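Local coordinates for protein putative Glycerophosphoryl diester phosphodiesterase (Silicibacter pomeroyi, PDB 3L12) that belongs to the glycerophosphoryl diester phosphodiesterase family, with a TIM-barrel fold, and holds a magnesium ion, at residues A[36-41]-A[49-54]; A[127-132]-A[168-173]; A[134-139]-A[144-149]. All coordinates share one frame; numbering follows the deposited sequence. Where two conformers were deposited one is given.

Contact 1. Residues A[36-41]-A[49-54]; sequences EGFAFT and LEFDVV. With MG (magnesium ion), chain C.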
loop_
_atom_site.group_PDB
_atom_site.type_symbol
_atom_site.label_atom_id
_atom_site.label_comp_id
_atom_site.label_asym_id
_atom_site.label_seq_id
_atom_site.Cartn_x
_atom_site.Cartn_y
_atom_site.Cartn_z
ATOM N N GLU A 36 -2.795 -6.313 -8.980
ATOM C CA GLU A 36 -2.357 -6.243 -7.583
ATOM C C GLU A 36 -2.494 -4.839 -6.993
ATOM O O GLU A 36 -2.985 -4.659 -5.853
ATOM C CB GLU A 36 -0.920 -6.806 -7.457
ATOM C CG GLU A 36 -0.752 -8.294 -7.916
ATOM C CD GLU A 36 -0.780 -8.573 -9.429
ATOM O OE1 GLU A 36 -0.933 -7.670 -10.265
ATOM O OE2 GLU A 36 -0.663 -9.744 -9.826
ATOM N N GLY A 37 -2.101 -3.837 -7.751
ATOM C CA GLY A 37 -2.172 -2.465 -7.320
ATOM C C GLY A 37 -3.605 -1.966 -7.260
ATOM O O GLY A 37 -3.963 -1.165 -6.387
ATOM N N PHE A 38 -4.460 -2.474 -8.178
ATOM C CA PHE A 38 -5.867 -2.065 -8.133
ATOM C C PHE A 38 -6.565 -2.623 -6.912
ATOM O O PHE A 38 -7.315 -1.912 -6.266
ATOM C CB PHE A 38 -6.627 -2.399 -9.434
ATOM C CG PHE A 38 -6.154 -1.640 -10.638
ATOM C CD1 PHE A 38 -6.206 -0.249 -10.669
ATOM C CD2 PHE A 38 -5.607 -2.293 -11.748
ATOM C CE1 PHE A 38 -5.775 0.462 -11.794
ATOM C CE2 PHE A 38 -5.153 -1.578 -12.845
ATOM C CZ PHE A 38 -5.258 -0.203 -12.877
ATOM N N ALA A 39 -6.271 -3.870 -6.565
ATOM C CA ALA A 39 -6.860 -4.457 -5.382
ATOM C C ALA A 39 -6.407 -3.748 -4.136
ATOM O O ALA A 39 -7.199 -3.535 -3.206
ATOM C CB ALA A 39 -6.509 -5.933 -5.287
ATOM N N PHE A 40 -5.118 -3.396 -4.071
ATOM C CA PHE A 40 -4.625 -2.640 -2.940
ATOM C C PHE A 40 -5.414 -1.294 -2.814
ATOM O O PHE A 40 -5.876 -0.906 -1.719
ATOM C CB PHE A 40 -3.138 -2.276 -3.082
ATOM C CG PHE A 40 -2.774 -1.067 -2.232
ATOM C CD1 PHE A 40 -2.775 -1.208 -0.847
ATOM C CD2 PHE A 40 -2.574 0.211 -2.784
ATOM C CE1 PHE A 40 -2.518 -0.125 -0.012
ATOM C CE2 PHE A 40 -2.335 1.278 -1.945
ATOM C CZ PHE A 40 -2.307 1.102 -0.563
ATOM N N THR A 41 -5.575 -0.615 -3.943
ATOM C CA THR A 41 -6.226 0.705 -3.989
ATOM C C THR A 41 -7.607 0.615 -3.431
ATOM O O THR A 41 -8.028 1.472 -2.592
ATOM C CB THR A 41 -6.195 1.280 -5.422
ATOM O OG1 THR A 41 -4.813 1.401 -5.814
ATOM C CG2 THR A 41 -6.809 2.680 -5.505
ATOM N N LEU A 49 -10.965 4.785 -9.715
ATOM C CA LEU A 49 -9.694 4.420 -10.267
ATOM C C LEU A 49 -9.520 5.040 -11.613
ATOM O O LEU A 49 -10.469 5.095 -12.390
ATOM C CB LEU A 49 -9.637 2.894 -10.506
ATOM C CG LEU A 49 -9.861 1.929 -9.339
ATOM C CD1 LEU A 49 -9.839 0.503 -9.796
ATOM C CD2 LEU A 49 -8.782 2.181 -8.249
ATOM N N GLU A 50 -8.304 5.457 -11.918
ATOM C CA GLU A 50 -7.946 5.833 -13.249
ATOM C C GLU A 50 -6.926 4.828 -13.780
ATOM O O GLU A 50 -6.042 4.359 -13.039
ATOM C CB GLU A 50 -7.376 7.210 -13.271
ATOM C CG GLU A 50 -7.061 7.797 -14.646
ATOM C CD GLU A 50 -5.696 7.465 -15.240
ATOM O OE1 GLU A 50 -4.874 6.819 -14.592
ATOM O OE2 GLU A 50 -5.399 7.900 -16.404
ATOM N N PHE A 51 -7.034 4.498 -15.048
ATOM C CA PHE A 51 -6.105 3.593 -15.665
ATOM C C PHE A 51 -6.140 3.834 -17.183
ATOM O O PHE A 51 -7.028 4.532 -17.671
ATOM C CB PHE A 51 -6.463 2.165 -15.309
ATOM C CG PHE A 51 -7.854 1.797 -15.705
ATOM C CD1 PHE A 51 -8.903 2.033 -14.857
ATOM C CD2 PHE A 51 -8.122 1.219 -16.961
ATOM C CE1 PHE A 51 -10.209 1.675 -15.213
ATOM C CE2 PHE A 51 -9.427 0.870 -17.328
ATOM C CZ PHE A 51 -10.465 1.096 -16.420
ATOM N N ASP A 52 -5.211 3.204 -17.890
ATOM C CA ASP A 52 -4.985 3.502 -19.308
ATOM C C ASP A 52 -5.190 2.257 -20.115
ATOM O O ASP A 52 -4.819 1.148 -19.625
ATOM C CB ASP A 52 -3.578 4.013 -19.506
ATOM C CG ASP A 52 -3.217 5.079 -18.491
ATOM O OD1 ASP A 52 -3.694 6.250 -18.671
ATOM O OD2 ASP A 52 -2.468 4.741 -17.530
ATOM N N VAL A 53 -5.705 2.427 -21.335
ATOM C CA VAL A 53 -5.921 1.293 -22.215
ATOM C C VAL A 53 -5.303 1.575 -23.576
ATOM O O VAL A 53 -5.463 2.650 -24.124
ATOM C CB VAL A 53 -7.409 0.953 -22.360
ATOM C CG1 VAL A 53 -7.651 -0.244 -23.334
ATOM C CG2 VAL A 53 -8.015 0.669 -20.963
ATOM N N VAL A 54 -4.553 0.580 -24.056
ATOM C CA VAL A 54 -3.850 0.608 -25.331
ATOM C C VAL A 54 -4.131 -0.721 -26.075
ATOM O O VAL A 54 -4.333 -1.790 -25.441
ATOM C CB VAL A 54 -2.321 0.790 -25.009
ATOM C CG1 VAL A 54 -1.492 0.635 -26.244
ATOM C CG2 VAL A 54 -2.058 2.135 -24.248
HETATM MG MG MG C . -3.626 7.986 -17.542
HETATM O O HOH W 1 -2.676 6.888 -16.054
HETATM O O HOH W 2 -1.716 8.446 -18.375
#
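Phe38 reaches from the helix segment 36-41 over to the strand segment 49-54, and its side chain can be followed outward atom by atom. CB leaves the helix toward the strand, and chi1 of -66° sets CG beside the backbone N, turning the ring obliquely across toward the strand. Phe38 CD1 comes first, 3.8 Å from CD1 of Leu49. One atom further on, CE1 has the carbonyl oxygen of Glu50 at the ring edge, near the ring plane. At the far end Phe38 CZ packs 3.6 Å from CB of Phe51, the two side chains crossing at about a right angle. One turn further along the helix Thr41 passes Leu49 in the reverse direction, with a tight 3.4 Å between Thr41 CG2 and Leu49 CD2. Thr41 OG1 turns back to the backbone instead, bonding to Gly37 O at 2.8 Å; that oxygen also accepts from Thr41 N, which arrives over the opposite face of the carbonyl plane. This is the helix and second strand of a beta-alpha-beta unit, in which strand 48-55 lines up parallel with strand 19-23 in the TIM barrel; the short segments 36-41 and 49-54 run nearly antiparallel, their directions 168° apart. Glu50, bent at chi2 (-86°), binds the magnesium ion through OE2, and Asp52 does so through OD1, with Glu149 completing the protein ligands. A metal-bound water donates to Glu50 OE1 and Asp52 OD2, the second oxygens of the two carboxylates, which probably restrains both from rotating. Asn33 ND2 gives Asp52 OD2 a further hydrogen bond.

Contact 2. Residues A[127-132]-A[168-173]; sequences PRLGEL and AAVLAD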
loop_
_atom_site.group_PDB
_atom_site.type_symbol
_atom_site.label_atom_id
_atom_site.label_comp_id
_atom_site.label_asym_id
_atom_site.label_seq_id
_atom_site.Cartn_x
_atom_site.Cartn_y
_atom_site.Cartn_z
ATOM N N PRO A 127 -2.082 -6.559 -17.498
ATOM C CA PRO A 127 -3.362 -7.253 -17.579
ATOM C C PRO A 127 -4.214 -6.789 -18.758
ATOM O O PRO A 127 -4.050 -5.675 -19.269
ATOM C CB PRO A 127 -4.049 -6.842 -16.266
ATOM C CG PRO A 127 -3.456 -5.507 -15.918
ATOM C CD PRO A 127 -2.045 -5.514 -16.448
ATOM N N ARG A 128 -5.091 -7.678 -19.208
ATOM C CA ARG A 128 -6.107 -7.330 -20.186
ATOM C C ARG A 128 -7.116 -6.390 -19.533
ATOM O O ARG A 128 -7.371 -6.480 -18.334
ATOM C CB ARG A 128 -6.855 -8.590 -20.630
ATOM C CG ARG A 128 -6.044 -9.590 -21.424
ATOM C CD ARG A 128 -6.926 -10.697 -22.021
ATOM N NE ARG A 128 -7.361 -11.689 -21.027
ATOM C CZ ARG A 128 -8.572 -11.774 -20.458
ATOM N NH1 ARG A 128 -9.583 -10.939 -20.743
ATOM N NH2 ARG A 128 -8.772 -12.744 -19.568
ATOM N N LEU A 129 -7.724 -5.508 -20.310
ATOM C CA LEU A 129 -8.805 -4.658 -19.776
ATOM C C LEU A 129 -9.906 -5.522 -19.176
ATOM O O LEU A 129 -10.408 -5.218 -18.098
ATOM C CB LEU A 129 -9.379 -3.783 -20.877
ATOM C CG LEU A 129 -10.633 -3.039 -20.466
ATOM C CD1 LEU A 129 -10.374 -2.117 -19.280
ATOM C CD2 LEU A 129 -11.142 -2.319 -21.667
ATOM N N GLY A 130 -10.224 -6.622 -19.860
ATOM C CA GLY A 130 -11.257 -7.562 -19.398
ATOM C C GLY A 130 -10.986 -8.094 -18.008
ATOM O O GLY A 130 -11.902 -8.251 -17.204
ATOM N N GLU A 131 -9.713 -8.355 -17.723
ATOM C CA GLU A 131 -9.309 -8.844 -16.411
ATOM C C GLU A 131 -9.523 -7.818 -15.340
ATOM O O GLU A 131 -9.928 -8.148 -14.243
ATOM C CB GLU A 131 -7.841 -9.294 -16.417
ATOM C CG GLU A 131 -7.653 -10.532 -17.245
ATOM C CD GLU A 131 -6.222 -10.906 -17.536
ATOM O OE1 GLU A 131 -5.319 -10.047 -17.583
ATOM O OE2 GLU A 131 -5.998 -12.130 -17.780
ATOM N N LEU A 132 -9.191 -6.572 -15.628
ATOM C CA LEU A 132 -9.440 -5.521 -14.680
ATOM C C LEU A 132 -10.941 -5.348 -14.466
ATOM O O LEU A 132 -11.401 -5.165 -13.340
ATOM C CB LEU A 132 -8.780 -4.228 -15.140
ATOM C CG LEU A 132 -9.144 -3.033 -14.275
ATOM C CD1 LEU A 132 -8.704 -3.210 -12.764
ATOM C CD2 LEU A 132 -8.543 -1.806 -14.880
ATOM N N ALA A 168 -14.567 0.427 -30.188
ATOM C CA ALA A 168 -15.513 -0.692 -30.160
ATOM C C ALA A 168 -15.026 -1.850 -29.273
ATOM O O ALA A 168 -15.839 -2.522 -28.589
ATOM C CB ALA A 168 -15.803 -1.185 -31.589
ATOM N N ALA A 169 -13.722 -2.101 -29.328
ATOM C CA ALA A 169 -13.104 -3.146 -28.547
ATOM C C ALA A 169 -13.165 -2.842 -27.036
ATOM O O ALA A 169 -13.483 -3.708 -26.250
ATOM C CB ALA A 169 -11.641 -3.371 -29.046
ATOM N N VAL A 170 -12.851 -1.607 -26.670
ATOM C CA VAL A 170 -12.963 -1.166 -25.289
ATOM C C VAL A 170 -14.413 -1.304 -24.826
ATOM O O VAL A 170 -14.716 -1.862 -23.764
ATOM C CB VAL A 170 -12.426 0.267 -25.144
ATOM C CG1 VAL A 170 -12.793 0.864 -23.800
ATOM C CG2 VAL A 170 -10.913 0.262 -25.361
ATOM N N LEU A 171 -15.356 -0.863 -25.646
ATOM C CA LEU A 171 -16.792 -0.953 -25.261
ATOM C C LEU A 171 -17.293 -2.387 -25.110
ATOM O O LEU A 171 -18.096 -2.667 -24.224
ATOM C CB LEU A 171 -17.663 -0.197 -26.253
ATOM C CG LEU A 171 -17.498 1.321 -26.145
ATOM C CD1 LEU A 171 -18.199 2.042 -27.314
ATOM C CD2 LEU A 171 -18.008 1.853 -24.787
ATOM N N ALA A 172 -16.828 -3.280 -25.976
ATOM C CA ALA A 172 -17.197 -4.693 -25.906
ATOM C C ALA A 172 -16.811 -5.250 -24.543
ATOM O O ALA A 172 -17.602 -6.003 -23.919
ATOM C CB ALA A 172 -16.539 -5.503 -27.034
ATOM N N ASP A 173 -15.630 -4.874 -24.065
ATOM C CA ASP A 173 -15.202 -5.303 -22.716
ATOM C C ASP A 173 -16.069 -4.713 -21.627
ATOM O O ASP A 173 -16.528 -5.432 -20.716
ATOM C CB ASP A 173 -13.750 -4.922 -22.436
ATOM C CG ASP A 173 -12.742 -5.860 -23.070
ATOM O OD1 ASP A 173 -13.087 -6.976 -23.502
ATOM O OD2 ASP A 173 -11.569 -5.436 -23.162
HETATM O O HOH W 3 -9.378 -6.881 -22.754
#
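Leu129 and Asp173 meet obliquely where two outer helices of the TIM barrel come together, helix 129-137 at its first turn and helix 160-176 near its end. Both side chains leave their helices toward each other. CG of Leu129 lies anti to its own nitrogen (chi1 171°), which carries CD2 across to the flank of the aspartate. There Leu129 CD2 touches both parts of Asp173, the methylene CB at 3.8 Å and the carboxylate oxygen OD2 at 3.5 Å. The same methyl also approaches Val170, one helical turn earlier, with 4.2 Å between Leu129 CD2 and Val170 CG1, so the leucine lies against a mixed surface, apolar at the valine and polar at the carboxylate. Phe51 and Pro61 pack on Leu129 as well, and Pro61 also touches Asp173.

The nearest CA atoms of the two segments are those of Gly130 and Asp173, 5.6 Å apart. A water fills in between the two residues, accepting from Gly130 N and donating to Asp173 OD2, so an amide of the first helical turn is linked to the carboxylate indirectly.

Arg128 occupies the N-cap position of helix 129-137. Its side chain was modelled in two conformers, so the salt bridge that one of them makes, Arg128 NH2 to Glu131 OE2 at 3.4 Å, is doubtful. Glu131 folds back over the start of its own helix: Arg128 N donates to Glu131 OE1 at 2.9 Å, from above the carboxylate plane and with 156° at the hydrogen.

Contact 3. Residues A[134-139]-A[144-149]; sequences DLCAGY and PYLLLE. With MG (magnesium ion), chain C.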
loop_
_atom_site.group_PDB
_atom_site.type_symbol
_atom_site.label_atom_id
_atom_site.label_comp_id
_atom_site.label_asym_id
_atom_site.label_seq_id
_atom_site.Cartn_x
_atom_site.Cartn_y
_atom_site.Cartn_z
ATOM N N ASP A 134 -13.332 -7.582 -14.796
ATOM C CA ASP A 134 -13.782 -8.750 -14.025
ATOM C C ASP A 134 -13.496 -8.553 -12.509
ATOM O O ASP A 134 -14.377 -8.766 -11.618
ATOM C CB ASP A 134 -13.079 -9.999 -14.553
ATOM C CG ASP A 134 -13.720 -11.303 -14.090
ATOM O OD1 ASP A 134 -14.894 -11.331 -13.672
ATOM O OD2 ASP A 134 -13.056 -12.331 -14.219
ATOM N N LEU A 135 -12.277 -8.126 -12.215
ATOM C CA LEU A 135 -11.889 -7.825 -10.851
ATOM C C LEU A 135 -12.819 -6.768 -10.245
ATOM O O LEU A 135 -13.345 -6.961 -9.149
ATOM C CB LEU A 135 -10.448 -7.319 -10.804
ATOM C CG LEU A 135 -9.899 -6.802 -9.469
ATOM C CD1 LEU A 135 -9.818 -7.969 -8.501
ATOM C CD2 LEU A 135 -8.526 -6.162 -9.616
ATOM N N CYS A 136 -13.046 -5.683 -10.958
ATOM C CA CYS A 136 -13.872 -4.574 -10.435
ATOM C C CYS A 136 -15.334 -5.012 -10.231
ATOM O O CYS A 136 -15.931 -4.723 -9.197
ATOM C CB CYS A 136 -13.828 -3.336 -11.337
ATOM S SG CYS A 136 -12.292 -2.481 -11.367
ATOM N N ALA A 137 -15.880 -5.725 -11.206
ATOM C CA ALA A 137 -17.279 -6.171 -11.146
ATOM C C ALA A 137 -17.521 -7.102 -9.953
ATOM O O ALA A 137 -18.621 -7.101 -9.378
ATOM C CB ALA A 137 -17.693 -6.837 -12.462
ATOM N N GLY A 138 -16.501 -7.860 -9.563
ATOM C CA GLY A 138 -16.554 -8.729 -8.391
ATOM C C GLY A 138 -16.837 -8.048 -7.050
ATOM O O GLY A 138 -17.282 -8.716 -6.093
ATOM N N TYR A 139 -16.601 -6.741 -6.949
ATOM C CA TYR A 139 -16.891 -6.000 -5.719
ATOM C C TYR A 139 -18.387 -5.629 -5.628
ATOM O O TYR A 139 -18.807 -5.056 -4.634
ATOM C CB TYR A 139 -16.005 -4.758 -5.607
ATOM C CG TYR A 139 -14.549 -5.092 -5.374
ATOM C CD1 TYR A 139 -13.727 -5.473 -6.429
ATOM C CD2 TYR A 139 -13.958 -4.961 -4.108
ATOM C CE1 TYR A 139 -12.367 -5.752 -6.234
ATOM C CE2 TYR A 139 -12.604 -5.241 -3.911
ATOM C CZ TYR A 139 -11.812 -5.641 -4.984
ATOM O OH TYR A 139 -10.446 -5.926 -4.809
ATOM N N PRO A 144 -15.690 0.144 -8.028
ATOM C CA PRO A 144 -15.311 1.541 -8.159
ATOM C C PRO A 144 -15.803 2.225 -9.419
ATOM O O PRO A 144 -16.179 1.561 -10.405
ATOM C CB PRO A 144 -13.795 1.475 -8.241
ATOM C CG PRO A 144 -13.525 0.144 -8.769
ATOM C CD PRO A 144 -14.572 -0.783 -8.294
ATOM N N TYR A 145 -15.766 3.547 -9.394
ATOM C CA TYR A 145 -16.004 4.344 -10.573
ATOM C C TYR A 145 -14.699 4.232 -11.359
ATOM O O TYR A 145 -13.600 4.181 -10.768
ATOM C CB TYR A 145 -16.355 5.792 -10.177
ATOM C CG TYR A 145 -17.708 5.800 -9.553
ATOM C CD1 TYR A 145 -17.896 5.504 -8.209
ATOM C CD2 TYR A 145 -18.814 6.009 -10.332
ATOM C CE1 TYR A 145 -19.195 5.423 -7.677
ATOM C CE2 TYR A 145 -20.081 5.967 -9.792
ATOM C CZ TYR A 145 -20.254 5.674 -8.474
ATOM O OH TYR A 145 -21.549 5.631 -8.003
ATOM N N LEU A 146 -14.805 4.221 -12.682
ATOM C CA LEU A 146 -13.647 4.045 -13.555
ATOM C C LEU A 146 -13.466 5.216 -14.526
ATOM O O LEU A 146 -14.367 5.561 -15.300
ATOM C CB LEU A 146 -13.847 2.770 -14.376
ATOM C CG LEU A 146 -14.172 1.469 -13.639
ATOM C CD1 LEU A 146 -14.374 0.364 -14.670
ATOM C CD2 LEU A 146 -13.117 1.058 -12.675
ATOM N N LEU A 147 -12.297 5.823 -14.479
ATOM C CA LEU A 147 -11.892 6.863 -15.389
ATOM C C LEU A 147 -10.945 6.113 -16.342
ATOM O O LEU A 147 -9.764 5.904 -16.064
ATOM C CB LEU A 147 -11.201 7.944 -14.575
ATOM C CG LEU A 147 -11.040 9.316 -15.117
ATOM C CD1 LEU A 147 -12.429 9.962 -15.548
ATOM C CD2 LEU A 147 -10.345 10.177 -14.084
ATOM N N LEU A 148 -11.516 5.663 -17.458
ATOM C CA LEU A 148 -10.833 4.797 -18.417
ATOM C C LEU A 148 -10.191 5.662 -19.485
ATOM O O LEU A 148 -10.852 6.249 -20.363
ATOM C CB LEU A 148 -11.851 3.802 -18.964
ATOM C CG LEU A 148 -11.363 2.680 -19.848
ATOM C CD1 LEU A 148 -12.486 1.658 -19.943
ATOM C CD2 LEU A 148 -10.861 3.141 -21.244
ATOM N N GLU A 149 -8.873 5.788 -19.375
ATOM C CA GLU A 149 -8.115 6.654 -20.304
ATOM C C GLU A 149 -7.807 5.856 -21.579
ATOM O O GLU A 149 -6.999 4.909 -21.555
ATOM C CB GLU A 149 -6.833 7.218 -19.700
ATOM C CG GLU A 149 -6.255 8.303 -20.605
ATOM C CD GLU A 149 -4.927 8.900 -20.204
ATOM O OE1 GLU A 149 -4.547 8.868 -19.033
ATOM O OE2 GLU A 149 -4.274 9.496 -21.132
HETATM MG MG MG C . -3.626 7.986 -17.542
HETATM O O HOH W 2 -1.716 8.446 -18.375
HETATM O O HOH W 1 -2.676 6.888 -16.054
#
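Cys136 SG meets two neighbouring apolar groups on the strand side, Pro144 CG and Leu146 CD2, each at 3.9 Å. The CB of Cys136 adds a third touch, 4.0 Å from Pro144 CD. The sulfur makes plain van der Waals contacts here, meeting a ring carbon of the proline and a methyl branch of the leucine.

Torsions bring these groups together. With chi1 at -69°, SG lies beside the backbone N of Cys136 and projects from helix 129-137 toward the strand. Leu146 is turned the same way about its first bond, which lets the CD2 branch come up to the sulfur while Phe51 and Thr183, on the neighbouring strands, pack against the leucine side chain. Pro144, just ahead of the strand, rests on Leu49 as well.

Further along the strand the chain reaches the magnesium site. The side chain of Glu149 extends fully beyond CG, and Glu149 OE1 binds the magnesium ion at 2.0 Å.

Helix 129-137 and the strand that follows it are thus joined across a short connection in the TIM barrel, with strand 145-150 running parallel between strands 48-55 and 183-187, and helix 35-43 touching this region through Leu42 on Pro144.

The contacts occupy one part of the TIM barrel. Contact 1 closes first along the chain; contact 3 is nested inside the loop that contact 2 closes, and those two share helix 129-137. Contacts 1 and 3 have centres about 8 Å apart and meet through neighbouring parallel strands 48-55 and 145-150, which deliver all three protein ligands to one magnesium ion. Contact 2 lies in the outer helical layer, its centre about 13 Å from that of contact 1 and about 11 Å from that of contact 3. Leu132 packs on Phe38 and Phe51, and Val170 on Val53 and Leu148, joining this layer to the metal-bearing strands.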